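Local coordinates for protein uracil-DNA glycosylase (Sulfolobus tokodaii str. 7, PDB 4ZBY) that belongs to the uracil-DNA glycosylase superfamily, an alpha/beta protein that carries an iron/sulfur cluster and holds uracil in a pocket, at residues A[160-165]-A[176-181]; A[37-42]-A[117-122]. One frame throughout, in Å; residues are numbered along the deposited sequence. Where two conformers were deposited one is given.

Overall arrangement
Contact 2 lies at the middle of the protein, pairing parallel strands 37-41 and 117-121 of the mixed sheet, whereas contact 1 sits further out, where helix 172-190 packs against strand 155-162 and the loop after it. The two share the sheet: strand 155-162 neighbours strand 117-121, and Phe-160 N lies 2.9 Å from Ile-118 O, a probable hydrogen bond. Both are largely buried, but their chemistry differs. Contact 2 is knit by direct backbone hydrogen bonds, with apolar side chains packed on both faces; contact 1 has none across it and relies on van der Waals packing and a bridging water. Each sends a donor to the same uracil oxygen, from Glu-42 and from His-164.

Contact 1 of 2, residues A[160-165]-A[176-181]; sequences FPTYHP and KILEED. With URA (uracil), chain C.
This is a strand-to-helix packing contact: Phe-160 and Thr-162, near the end of strand 155-162, and the loop that follows lie against Leu-178 and Asp-181 of helix 172-190. The two segment axes run nearly antiparallel, at 165° and 9.5 Å apart. With chi1 at -177°, Leu-178 CG stands opposite the backbone N, which carries both methyls to the strand end: CD1 rests 3.5 Å from Thr-162 OG1 and close to Tyr-163 O, while CD2 touches Pro-165 CA at 3.9 Å. Thr-162 OG1 is itself engaged, hydrogen-bonding to Tyr-163 O at 2.8 Å. Asp-181 comes to the edge of the Phe-160 ring, CG 3.9 Å from CE2, its carboxylate plane turned 73° from the ring. Its OD2, lying beside Thr-162 CB, takes a hydrogen bond from a water that accepts one from Tyr-163 N, bridging helix and loop; its OD1 is paired with Arg-144. The buried carboxylate thus has a partner on each oxygen, and the arginine probably helps keep it ionised. The His-164 side chain leaves away from the helix, and its NE2 donates to URA O2 at 2.8 Å near the ring plane, while ND1 is held by Ala-166 N. Such a helix laid over a sheet is typical of the alpha/beta fold of uracil-DNA glycosylases, with the following loop carrying a histidine into the uracil pocket.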
ATOM      1  N   PHE A 160      -7.344  -5.382  -4.800  1.00 17.62           N
ATOM      2  CA  PHE A 160      -8.344  -4.383  -5.128  1.00 20.08           C
ATOM      3  C   PHE A 160      -7.708  -3.022  -5.347  1.00 18.07           C
ATOM      4  O   PHE A 160      -7.340  -2.347  -4.390  1.00 16.51           O
ATOM      5  CB  PHE A 160      -9.394  -4.299  -4.006  1.00 18.92           C
ATOM      6  CG  PHE A 160     -10.668  -3.671  -4.432  1.00 18.39           C
ATOM      7  CD1 PHE A 160     -11.804  -4.443  -4.595  1.00 20.81           C
ATOM      8  CD2 PHE A 160     -10.738  -2.305  -4.713  1.00 20.69           C
ATOM      9  CE1 PHE A 160     -12.996  -3.862  -5.037  1.00 23.07           C
ATOM     10  CE2 PHE A 160     -11.933  -1.718  -5.151  1.00 20.98           C
ATOM     11  CZ  PHE A 160     -13.055  -2.494  -5.289  1.00 21.20           C
ATOM     12  N   PRO A 161      -7.574  -2.611  -6.619  1.00 17.86           N
ATOM     13  CA  PRO A 161      -6.942  -1.322  -6.864  1.00 16.72           C
ATOM     14  C   PRO A 161      -7.910  -0.164  -6.663  1.00 17.35           C
ATOM     15  O   PRO A 161      -9.060  -0.288  -7.037  1.00 17.71           O
ATOM     16  CB  PRO A 161      -6.523  -1.405  -8.347  1.00 17.50           C
ATOM     17  CG  PRO A 161      -6.650  -2.859  -8.715  1.00 20.68           C
ATOM     18  CD  PRO A 161      -7.755  -3.392  -7.854  1.00 17.94           C
ATOM     19  N   THR A 162      -7.442   0.936  -6.091  1.00 18.06           N
ATOM     20  CA  THR A 162      -8.219   2.169  -6.011  1.00 19.27           C
ATOM     21  C   THR A 162      -7.374   3.376  -6.421  1.00 20.24           C
ATOM     22  O   THR A 162      -6.167   3.261  -6.640  1.00 20.80           O
ATOM     23  CB  THR A 162      -8.741   2.422  -4.593  1.00 24.75           C
ATOM     24  OG1 THR A 162      -7.673   2.923  -3.773  1.00 24.64           O
ATOM     25  CG2 THR A 162      -9.288   1.132  -3.963  1.00 23.61           C
ATOM     26  N   TYR A 163      -8.006   4.541  -6.519  1.00 21.46           N
ATOM     27  CA  TYR A 163      -7.250   5.767  -6.714  1.00 23.50           C
ATOM     28  C   TYR A 163      -6.479   6.027  -5.440  1.00 23.37           C
ATOM     29  O   TYR A 163      -6.817   5.510  -4.384  1.00 22.93           O
ATOM     30  CB  TYR A 163      -8.166   6.942  -7.049  1.00 26.66           C
ATOM     31  CG  TYR A 163      -8.771   6.889  -8.434  1.00 28.82           C
ATOM     32  CD1 TYR A 163      -8.009   6.509  -9.538  1.00 29.31           C
ATOM     33  CD2 TYR A 163     -10.097   7.236  -8.642  1.00 32.66           C
ATOM     34  CE1 TYR A 163      -8.559   6.464 -10.807  1.00 31.10           C
ATOM     35  CE2 TYR A 163     -10.654   7.204  -9.914  1.00 31.98           C
ATOM     36  CZ  TYR A 163      -9.884   6.812 -10.988  1.00 33.25           C
ATOM     37  OH  TYR A 163     -10.434   6.768 -12.252  1.00 35.42           O
ATOM     38  N   HIS A 164      -5.414   6.801  -5.537  1.00 21.94           N
ATOM     39  CA  HIS A 164      -4.656   7.138  -4.363  1.00 22.78           C
ATOM     40  C   HIS A 164      -5.429   8.174  -3.563  1.00 21.72           C
ATOM     41  O   HIS A 164      -6.068   9.045  -4.139  1.00 22.22           O
ATOM     42  CB  HIS A 164      -3.298   7.678  -4.790  1.00 23.27           C
ATOM     43  CG  HIS A 164      -2.340   7.839  -3.668  1.00 22.75           C
ATOM     44  ND1 HIS A 164      -2.408   8.891  -2.779  1.00 23.85           N
ATOM     45  CD2 HIS A 164      -1.272   7.093  -3.299  1.00 27.58           C
ATOM     46  CE1 HIS A 164      -1.422   8.784  -1.904  1.00 27.11           C
ATOM     47  NE2 HIS A 164      -0.719   7.702  -2.200  1.00 30.49           N
ATOM     48  N   PRO A 165      -5.352   8.115  -2.233  1.00 20.64           N
ATOM     49  CA  PRO A 165      -6.121   9.059  -1.407  1.00 19.98           C
ATOM     50  C   PRO A 165      -5.798  10.523  -1.688  1.00 22.69           C
ATOM     51  O   PRO A 165      -6.670  11.365  -1.569  1.00 21.21           O
ATOM     52  CB  PRO A 165      -5.704   8.696   0.017  1.00 22.09           C
ATOM     53  CG  PRO A 165      -5.285   7.301  -0.067  1.00 25.28           C
ATOM     54  CD  PRO A 165      -4.719   7.062  -1.419  1.00 22.88           C
ATOM     55  N   LYS A 176     -15.844  10.487  -3.832  1.00 27.57           N
ATOM     56  CA  LYS A 176     -17.016   9.634  -3.743  1.00 28.69           C
ATOM     57  C   LYS A 176     -16.721   8.272  -4.350  1.00 27.25           C
ATOM     58  O   LYS A 176     -17.202   7.245  -3.852  1.00 26.16           O
ATOM     59  CB  LYS A 176     -18.216  10.297  -4.432  1.00 29.02           C
ATOM     60  CG  LYS A 176     -18.943  11.261  -3.535  1.00 33.94           C
ATOM     61  CD  LYS A 176     -19.741  10.486  -2.507  1.00 40.27           C
ATOM     62  CE  LYS A 176     -20.339  11.381  -1.440  1.00 47.16           C
ATOM     63  NZ  LYS A 176     -21.165  10.580  -0.490  1.00 49.33           N
ATOM     64  N   ILE A 177     -15.928   8.256  -5.421  1.00 26.49           N
ATOM     65  CA  ILE A 177     -15.574   6.999  -6.072  1.00 25.98           C
ATOM     66  C   ILE A 177     -14.704   6.130  -5.160  1.00 26.77           C
ATOM     67  O   ILE A 177     -14.887   4.912  -5.065  1.00 24.78           O
ATOM     68  CB  ILE A 177     -14.841   7.241  -7.395  1.00 30.04           C
ATOM     69  CG1 ILE A 177     -15.797   7.939  -8.360  1.00 31.74           C
ATOM     70  CG2 ILE A 177     -14.330   5.918  -7.981  1.00 29.87           C
ATOM     71  CD1 ILE A 177     -15.288   8.071  -9.787  1.00 36.06           C
ATOM     72  N   LEU A 178     -13.757   6.776  -4.493  1.00 26.35           N
ATOM     73  CA  LEU A 178     -12.883   6.090  -3.554  1.00 25.01           C
ATOM     74  C   LEU A 178     -13.687   5.529  -2.370  1.00 22.89           C
ATOM     75  O   LEU A 178     -13.463   4.401  -1.947  1.00 22.14           O
ATOM     76  CB  LEU A 178     -11.781   7.049  -3.085  1.00 25.99           C
ATOM     77  CG  LEU A 178     -10.710   6.491  -2.145  1.00 22.25           C
ATOM     78  CD1 LEU A 178     -10.003   5.327  -2.745  1.00 23.12           C
ATOM     79  CD2 LEU A 178      -9.688   7.613  -1.851  1.00 24.75           C
ATOM     80  N   GLU A 179     -14.662   6.289  -1.882  1.00 21.95           N
ATOM     81  CA  GLU A 179     -15.510   5.825  -0.801  1.00 21.89           C
ATOM     82  C   GLU A 179     -16.307   4.604  -1.214  1.00 22.09           C
ATOM     83  O   GLU A 179     -16.446   3.659  -0.444  1.00 21.61           O
ATOM     84  CB  GLU A 179     -16.428   6.950  -0.316  1.00 25.82           C
ATOM     85  CG  GLU A 179     -15.626   8.105   0.291  1.00 33.87           C
ATOM     86  CD  GLU A 179     -16.460   9.325   0.643  1.00 40.95           C
ATOM     87  OE1 GLU A 179     -17.605   9.438   0.151  1.00 43.87           O
ATOM     88  OE2 GLU A 179     -15.953  10.176   1.408  1.00 42.26           O
ATOM     89  N   GLU A 180     -16.817   4.626  -2.439  0.54 20.49           N
ATOM     90  CA  GLU A 180     -17.576   3.502  -2.963  0.54 23.04           C
ATOM     91  C   GLU A 180     -16.668   2.291  -3.118  0.54 21.55           C
ATOM     92  O   GLU A 180     -17.083   1.166  -2.861  0.54 21.62           O
ATOM     93  CB  GLU A 180     -18.224   3.871  -4.300  0.54 24.42           C
ATOM     94  CG  GLU A 180     -19.340   4.892  -4.158  0.54 28.03           C
ATOM     95  CD  GLU A 180     -20.441   4.420  -3.225  0.54 33.04           C
ATOM     96  OE1 GLU A 180     -21.054   3.373  -3.515  0.54 32.47           O
ATOM     97  OE2 GLU A 180     -20.680   5.087  -2.194  0.54 35.66           O
ATOM     98  N   ASP A 181     -15.428   2.527  -3.535  1.00 19.54           N
ATOM     99  CA  ASP A 181     -14.444   1.450  -3.632  1.00 18.77           C
ATOM    100  C   ASP A 181     -14.199   0.857  -2.246  1.00 19.62           C
ATOM    101  O   ASP A 181     -14.090  -0.355  -2.117  1.00 17.42           O
ATOM    102  CB  ASP A 181     -13.119   1.926  -4.224  1.00 20.31           C
ATOM    103  CG  ASP A 181     -13.142   1.962  -5.742  1.00 21.82           C
ATOM    104  OD1 ASP A 181     -14.139   1.514  -6.326  1.00 24.83           O
ATOM    105  OD2 ASP A 181     -12.162   2.450  -6.342  1.00 24.59           O
TER
HETATM  106  N1  URA C 202       1.553   8.688  -0.211  1.00 27.42           N
HETATM  107  C2  URA C 202       1.811   7.364  -0.292  1.00 24.52           C
HETATM  108  O2  URA C 202       1.825   6.753  -1.344  1.00 22.65           O
HETATM  109  N3  URA C 202       2.245   6.778   0.831  1.00 23.73           N
HETATM  110  C4  URA C 202       2.443   7.378   2.024  1.00 22.81           C
HETATM  111  O4  URA C 202       2.772   6.704   2.985  1.00 20.13           O
HETATM  112  C5  URA C 202       2.153   8.756   2.074  1.00 24.48           C
HETATM  113  C6  URA C 202       1.705   9.388   0.963  1.00 24.69           C
HETATM  114  O   HOH W   1     -10.882   4.798  -6.129  1.00 29.08           O

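Contact 2 of 2, residues A[37-42]-A[117-122]; sequences IMFVGE and IIVTLG. With URA (uracil), chain C.
Val-40 O, at the last rung of a parallel strand pair, serves two donors: Leu-121 N across the pair at 2.9 Å, and Ser-125 OG from the helix that follows strand 117-121. Three further N-H...O bonds alternate between the strands: Met-38 N to Ile-117 O, Val-119 N to Met-38 O and Val-40 N to Val-119 O. The strands run in register, Ile-37 beside Ile-117 through Val-40 beside Thr-120, and their short axes lie at 20° to each other. CA-H...O contacts supplement the pairing, as from Ile-118 CA to Met-38 O at 3.3 Å.

Side chains alternate between two faces. On one, Phe-39 and Val-119 lie side by side pointing the same way, ring atom CD1 3.6 Å from Val-119 CB and CE1 close to Val-119 CG2. Ile-37 CG2 meets that same Val-119 CG2 at 3.8 Å, and Leu-121 CD1 approaches Phe-39 CB. Helix 58-71 covers this face through Ile-67 and Leu-71. On the other, Val-40 CG2 touches Ile-118 CG2 at 3.9 Å, beneath Leu-106 and Ile-110 of helix 96-113; Thr-120 OG1 is taken up by Thr-126.

At the strand end the chain turns to uracil. Glu-42 N donates to URA O2, the oxygen that the histidine of contact 1 also reaches, at 2.9 Å with a bent angle of 140°, and Gly-41, which has no side chain, lets the base come where a CB would collide with O2. The chemistry implies a buried apolar core whose hydrogen-bonded backbone fixes the strand end, so that a main-chain N-H is presented to the uracil carbonyl and, with the histidine, probably polarises it.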
ATOM      1  N   ILE A  37      -6.378  -7.158   5.897  1.00 13.73           N
ATOM      2  CA  ILE A  37      -6.268  -6.165   4.817  1.00 14.85           C
ATOM      3  C   ILE A  37      -4.934  -5.439   4.871  1.00 15.69           C
ATOM      4  O   ILE A  37      -4.529  -4.882   5.891  1.00 14.17           O
ATOM      5  CB  ILE A  37      -7.394  -5.119   4.872  1.00 15.38           C
ATOM      6  CG1 ILE A  37      -8.758  -5.807   5.010  1.00 17.84           C
ATOM      7  CG2 ILE A  37      -7.300  -4.183   3.648  1.00 16.67           C
ATOM      8  CD1 ILE A  37      -9.964  -4.852   5.116  1.00 16.43           C
ATOM      9  N   MET A  38      -4.255  -5.435   3.743  1.00 13.99           N
ATOM     10  CA  MET A  38      -2.969  -4.779   3.634  1.00 15.16           C
ATOM     11  C   MET A  38      -3.151  -3.643   2.626  1.00 14.50           C
ATOM     12  O   MET A  38      -3.734  -3.852   1.556  1.00 15.61           O
ATOM     13  CB  MET A  38      -1.909  -5.806   3.197  1.00 16.72           C
ATOM     14  CG  MET A  38      -0.515  -5.292   3.021  1.00 22.21           C
ATOM     15  SD  MET A  38       0.566  -6.746   2.725  1.00 25.61           S
ATOM     16  CE  MET A  38       2.079  -5.838   2.546  1.00 25.60           C
ATOM     17  N   PHE A  39      -2.714  -2.435   2.979  1.00 14.08           N
ATOM     18  CA  PHE A  39      -2.789  -1.266   2.075  1.00 12.67           C
ATOM     19  C   PHE A  39      -1.402  -0.957   1.572  1.00 14.49           C
ATOM     20  O   PHE A  39      -0.458  -0.895   2.356  1.00 15.54           O
ATOM     21  CB  PHE A  39      -3.356  -0.041   2.815  1.00 14.81           C
ATOM     22  CG  PHE A  39      -4.765  -0.237   3.272  1.00 15.68           C
ATOM     23  CD1 PHE A  39      -5.823   0.152   2.460  1.00 15.53           C
ATOM     24  CD2 PHE A  39      -5.019  -0.878   4.462  1.00 15.11           C
ATOM     25  CE1 PHE A  39      -7.136  -0.067   2.857  1.00 15.27           C
ATOM     26  CE2 PHE A  39      -6.331  -1.107   4.880  1.00 15.14           C
ATOM     27  CZ  PHE A  39      -7.382  -0.696   4.073  1.00 14.48           C
ATOM     28  N   VAL A  40      -1.275  -0.753   0.275  1.00 13.01           N
ATOM     29  CA  VAL A  40       0.041  -0.430  -0.289  1.00 14.62           C
ATOM     30  C   VAL A  40      -0.039   0.823  -1.121  1.00 15.16           C
ATOM     31  O   VAL A  40      -0.745   0.854  -2.129  1.00 16.82           O
ATOM     32  CB  VAL A  40       0.583  -1.579  -1.181  1.00 14.97           C
ATOM     33  CG1 VAL A  40       2.021  -1.293  -1.631  1.00 14.85           C
ATOM     34  CG2 VAL A  40       0.508  -2.913  -0.440  1.00 14.54           C
ATOM     35  N   GLY A  41       0.691   1.854  -0.699  1.00 13.34           N
ATOM     36  CA  GLY A  41       0.785   3.072  -1.488  1.00 14.05           C
ATOM     37  C   GLY A  41       2.034   3.141  -2.343  1.00 16.71           C
ATOM     38  O   GLY A  41       2.708   2.149  -2.601  1.00 15.49           O
ATOM     39  N   GLU A  42       2.329   4.352  -2.805  1.00 14.82           N
ATOM     40  CA  GLU A  42       3.458   4.609  -3.698  1.00 17.07           C
ATOM     41  C   GLU A  42       4.791   4.759  -2.945  1.00 19.36           C
ATOM     42  O   GLU A  42       5.701   3.923  -3.068  1.00 18.87           O
ATOM     43  CB  GLU A  42       3.182   5.875  -4.514  1.00 22.14           C
ATOM     44  CG  GLU A  42       4.348   6.290  -5.416  1.00 25.28           C
ATOM     45  CD  GLU A  42       4.101   7.608  -6.133  1.00 32.46           C
ATOM     46  OE1 GLU A  42       2.976   8.161  -6.030  1.00 34.67           O
ATOM     47  OE2 GLU A  42       5.044   8.089  -6.801  1.00 32.13           O
ATOM     48  N   ILE A 117      -6.849  -9.538   1.632  1.00 14.51           N
ATOM     49  CA  ILE A 117      -7.028  -8.479   0.642  1.00 16.33           C
ATOM     50  C   ILE A 117      -5.810  -7.579   0.627  1.00 17.00           C
ATOM     51  O   ILE A 117      -5.319  -7.177   1.702  1.00 14.59           O
ATOM     52  CB  ILE A 117      -8.273  -7.627   0.964  1.00 13.54           C
ATOM     53  CG1 ILE A 117      -9.541  -8.467   0.928  1.00 18.19           C
ATOM     54  CG2 ILE A 117      -8.398  -6.398   0.024  1.00 16.45           C
ATOM     55  CD1 ILE A 117     -10.697  -7.838   1.648  1.00 20.57           C
ATOM     56  N   ILE A 118      -5.322  -7.258  -0.575  1.00 16.27           N
ATOM     57  CA  ILE A 118      -4.384  -6.156  -0.728  1.00 17.96           C
ATOM     58  C   ILE A 118      -5.081  -5.026  -1.459  1.00 17.15           C
ATOM     59  O   ILE A 118      -5.553  -5.209  -2.578  1.00 16.38           O
ATOM     60  CB  ILE A 118      -3.125  -6.552  -1.507  1.00 16.86           C
ATOM     61  CG1 ILE A 118      -2.319  -7.592  -0.724  1.00 16.90           C
ATOM     62  CG2 ILE A 118      -2.262  -5.318  -1.754  1.00 15.98           C
ATOM     63  CD1 ILE A 118      -1.219  -8.261  -1.549  1.00 18.86           C
ATOM     64  N   VAL A 119      -5.160  -3.864  -0.818  1.00 15.33           N
ATOM     65  CA  VAL A 119      -5.697  -2.676  -1.482  1.00 14.58           C
ATOM     66  C   VAL A 119      -4.525  -1.884  -2.053  1.00 13.62           C
ATOM     67  O   VAL A 119      -3.670  -1.428  -1.289  1.00 16.17           O
ATOM     68  CB  VAL A 119      -6.492  -1.805  -0.490  1.00 13.13           C
ATOM     69  CG1 VAL A 119      -7.052  -0.576  -1.168  1.00 13.16           C
ATOM     70  CG2 VAL A 119      -7.605  -2.636   0.147  1.00 13.94           C
ATOM     71  N   THR A 120      -4.464  -1.773  -3.381  1.00 15.00           N
ATOM     72  CA  THR A 120      -3.344  -1.066  -4.007  1.00 14.79           C
ATOM     73  C   THR A 120      -3.830   0.335  -4.317  1.00 16.62           C
ATOM     74  O   THR A 120      -4.655   0.573  -5.209  1.00 19.20           O
ATOM     75  CB  THR A 120      -2.779  -1.767  -5.273  1.00 15.05           C
ATOM     76  OG1 THR A 120      -3.825  -2.028  -6.201  1.00 17.48           O
ATOM     77  CG2 THR A 120      -2.141  -3.113  -4.925  1.00 17.58           C
ATOM     78  N   LEU A 121      -3.294   1.267  -3.543  1.00 15.79           N
ATOM     79  CA  LEU A 121      -3.685   2.665  -3.601  1.00 15.27           C
ATOM     80  C   LEU A 121      -2.854   3.379  -4.652  1.00 17.39           C
ATOM     81  O   LEU A 121      -1.697   3.740  -4.399  1.00 18.89           O
ATOM     82  CB  LEU A 121      -3.481   3.338  -2.223  1.00 13.99           C
ATOM     83  CG  LEU A 121      -4.212   2.723  -1.019  1.00 14.31           C
ATOM     84  CD1 LEU A 121      -3.604   3.279   0.288  1.00 14.87           C
ATOM     85  CD2 LEU A 121      -5.714   3.020  -1.115  1.00 16.54           C
ATOM     86  N   GLY A 122      -3.440   3.565  -5.832  1.00 17.28           N
ATOM     87  CA  GLY A 122      -2.798   4.356  -6.879  1.00 19.36           C
ATOM     88  C   GLY A 122      -2.081   3.508  -7.917  1.00 20.47           C
ATOM     89  O   GLY A 122      -1.972   2.281  -7.773  1.00 19.74           O
TER
HETATM   90  N1  URA C 202       1.553   8.688  -0.211  1.00 27.42           N
HETATM   91  C2  URA C 202       1.811   7.364  -0.292  1.00 24.52           C
HETATM   92  O2  URA C 202       1.825   6.753  -1.344  1.00 22.65           O
HETATM   93  N3  URA C 202       2.245   6.778   0.831  1.00 23.73           N
HETATM   94  C4  URA C 202       2.443   7.378   2.024  1.00 22.81           C
HETATM   95  O4  URA C 202       2.772   6.704   2.985  1.00 20.13           O
HETATM   96  C5  URA C 202       2.153   8.756   2.074  1.00 24.48           C
HETATM   97  C6  URA C 202       1.705   9.388   0.963  1.00 24.69           C